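Local coordinates for protein ricin B-like lectin (PDB 4IZX) that binds carbohydrates as a fungal beta-trefoil lectin, holding the galactose of lactose in a pocket on its surface, at residues 107-112 against 131-136. Numbering follows the deposited sequence.
Sequences NLDLSG and LHQTWT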
loop_
_atom_site.group_PDB
_atom_site.type_symbol
_atom_site.label_atom_id
_atom_site.label_comp_id
_atom_site.label_asym_id
_atom_site.label_seq_id
_atom_site.Cartn_x
_atom_site.Cartn_y
_atom_site.Cartn_z
ATOM N N ASN A 107 -2.658 9.425 -3.391
ATOM C CA ASN A 107 -2.607 7.967 -3.469
ATOM C C ASN A 107 -1.214 7.429 -3.233
ATOM O O ASN A 107 -0.204 8.133 -3.389
ATOM C CB ASN A 107 -3.283 7.406 -4.728
ATOM C CG ASN A 107 -2.696 7.800 -6.070
ATOM O OD1 ASN A 107 -3.331 7.478 -7.112
ATOM N ND2 ASN A 107 -1.531 8.396 -6.138
ATOM N N LEU A 108 -1.141 6.143 -2.900
ATOM C CA LEU A 108 0.133 5.494 -2.684
ATOM C C LEU A 108 0.988 5.553 -3.918
ATOM O O LEU A 108 0.549 5.275 -5.028
ATOM C CB LEU A 108 -0.077 4.013 -2.285
ATOM C CG LEU A 108 -0.149 3.757 -0.787
ATOM C CD1 LEU A 108 -1.296 4.488 -0.128
ATOM C CD2 LEU A 108 -0.279 2.272 -0.537
ATOM N N ASP A 109 2.282 5.812 -3.704
ATOM C CA ASP A 109 3.270 6.098 -4.741
ATOM C C ASP A 109 4.576 5.454 -4.250
ATOM O O ASP A 109 5.069 5.769 -3.170
ATOM C CB ASP A 109 3.336 7.648 -4.864
ATOM C CG ASP A 109 4.380 8.165 -5.823
ATOM O OD1 ASP A 109 5.592 7.900 -5.599
ATOM O OD2 ASP A 109 3.989 8.853 -6.794
ATOM N N LEU A 110 5.120 4.547 -5.051
ATOM C CA LEU A 110 6.438 3.993 -4.767
ATOM C C LEU A 110 7.452 5.036 -5.204
ATOM O O LEU A 110 7.504 5.418 -6.377
ATOM C CB LEU A 110 6.645 2.659 -5.490
ATOM C CG LEU A 110 8.006 1.982 -5.220
ATOM C CD1 LEU A 110 8.206 1.680 -3.737
ATOM C CD2 LEU A 110 8.138 0.729 -6.059
ATOM N N SER A 111 8.200 5.548 -4.240
ATOM C CA SER A 111 9.013 6.751 -4.443
ATOM C C SER A 111 10.150 6.533 -5.420
ATOM O O SER A 111 10.453 5.411 -5.837
ATOM C CB SER A 111 9.511 7.292 -3.113
ATOM O OG SER A 111 10.476 6.494 -2.518
ATOM N N GLY A 112 10.748 7.641 -5.836
ATOM C CA GLY A 112 11.705 7.610 -6.911
ATOM C C GLY A 112 11.128 7.135 -8.223
ATOM O O GLY A 112 11.833 6.527 -9.039
ATOM N N LEU A 131 2.934 4.951 -13.428
ATOM C CA LEU A 131 2.605 3.563 -13.165
ATOM C C LEU A 131 3.060 3.106 -11.797
ATOM O O LEU A 131 2.546 2.109 -11.276
ATOM C CB LEU A 131 3.216 2.673 -14.223
ATOM C CG LEU A 131 2.671 2.915 -15.606
ATOM C CD1 LEU A 131 3.419 2.026 -16.544
ATOM C CD2 LEU A 131 1.184 2.632 -15.654
ATOM N N HIS A 132 4.017 3.820 -11.209
ATOM C CA HIS A 132 4.461 3.562 -9.853
ATOM C C HIS A 132 3.433 3.904 -8.800
ATOM O O HIS A 132 3.677 3.630 -7.630
ATOM C CB HIS A 132 5.771 4.304 -9.621
ATOM C CG HIS A 132 5.653 5.767 -9.831
ATOM N ND1 HIS A 132 5.589 6.329 -11.075
ATOM C CD2 HIS A 132 5.565 6.777 -8.941
ATOM C CE1 HIS A 132 5.472 7.633 -10.936
ATOM N NE2 HIS A 132 5.423 7.931 -9.652
ATOM N N GLN A 133 2.293 4.467 -9.227
ATOM C CA GLN A 133 1.140 4.681 -8.355
ATOM C C GLN A 133 0.065 3.621 -8.475
ATOM O O GLN A 133 -1.026 3.780 -7.923
ATOM C CB GLN A 133 0.512 6.050 -8.627
ATOM C CG GLN A 133 1.479 7.205 -8.506
ATOM C CD GLN A 133 0.754 8.522 -8.444
ATOM O OE1 GLN A 133 -0.397 8.668 -8.885
ATOM N NE2 GLN A 133 1.400 9.509 -7.846
ATOM N N THR A 134 0.335 2.540 -9.215
ATOM C CA THR A 134 -0.653 1.505 -9.439
ATOM C C THR A 134 -0.115 0.162 -8.941
ATOM O O THR A 134 1.107 -0.092 -8.977
ATOM C CB THR A 134 -1.059 1.421 -10.917
ATOM O OG1 THR A 134 0.014 0.953 -11.748
ATOM C CG2 THR A 134 -1.554 2.755 -11.442
ATOM N N TRP A 135 -1.038 -0.677 -8.485
ATOM C CA TRP A 135 -0.687 -1.826 -7.658
ATOM C C TRP A 135 -1.614 -2.973 -7.996
ATOM O O TRP A 135 -2.817 -2.791 -8.138
ATOM C CB TRP A 135 -0.859 -1.489 -6.159
ATOM C CG TRP A 135 -0.166 -0.220 -5.704
ATOM C CD1 TRP A 135 -0.651 1.030 -5.798
ATOM C CD2 TRP A 135 1.135 -0.113 -5.159
ATOM N NE1 TRP A 135 0.270 1.927 -5.332
ATOM C CE2 TRP A 135 1.365 1.242 -4.909
ATOM C CE3 TRP A 135 2.114 -1.041 -4.782
ATOM C CZ2 TRP A 135 2.531 1.699 -4.297
ATOM C CZ3 TRP A 135 3.285 -0.575 -4.204
ATOM C CH2 TRP A 135 3.467 0.770 -3.944
ATOM N N THR A 136 -1.072 -4.194 -8.035
ATOM C CA THR A 136 -1.926 -5.387 -8.057
ATOM C C THR A 136 -2.132 -5.894 -6.642
ATOM O O THR A 136 -1.292 -5.693 -5.787
ATOM C CB THR A 136 -1.384 -6.479 -8.965
ATOM O OG1 THR A 136 -0.096 -6.842 -8.511
ATOM C CG2 THR A 136 -1.344 -6.000 -10.380
HETATM O O HOH W 1 -2.074 4.256 -5.411
HETATM O O HOH W 2 4.839 10.538 -8.686
#
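L110 N donates an almost straight backbone hydrogen bond of 3.1 Å to H132 O, tying the end of strand 106-110 to the 3-10 turn 131-133. The turn leads into the Q-x-W motif of the ricin-type beta-trefoil, here Q133-T134-W135; W135 points toward the strand, and the amide of Q133 reaches it. Glutamine suits its place because one amide can both give and accept: Q133 NE2 reaches D109 OD2 at 2.9 Å, on the oxygen's anti lone pair, while Q133 OE1 receives N107 ND2 at 3.0 Å from above its carbonyl plane. The two amides therefore stand nearly perpendicular, 89° apart. R98 and the backbone N of W128 also donate to OE1, and NE2 has W126 O as a further acceptor; N107 OD1 turns to T127 and R98. With CG trans to its backbone N (chi1 176°), D109 extends its carboxylate alongside the H132 ring, and a water joins D109 OD2 to H132 NE2. W135 brings bulk with one polar edge: its rim atoms CZ2 and CH2 meet the CB atoms of L108 and L110, and NE1 makes a weak 3.4 Å bond to L108 O. A second water donates to both L108 O and Q133 O, each at 2.8 Å, and weakly accepts from W135 NE1.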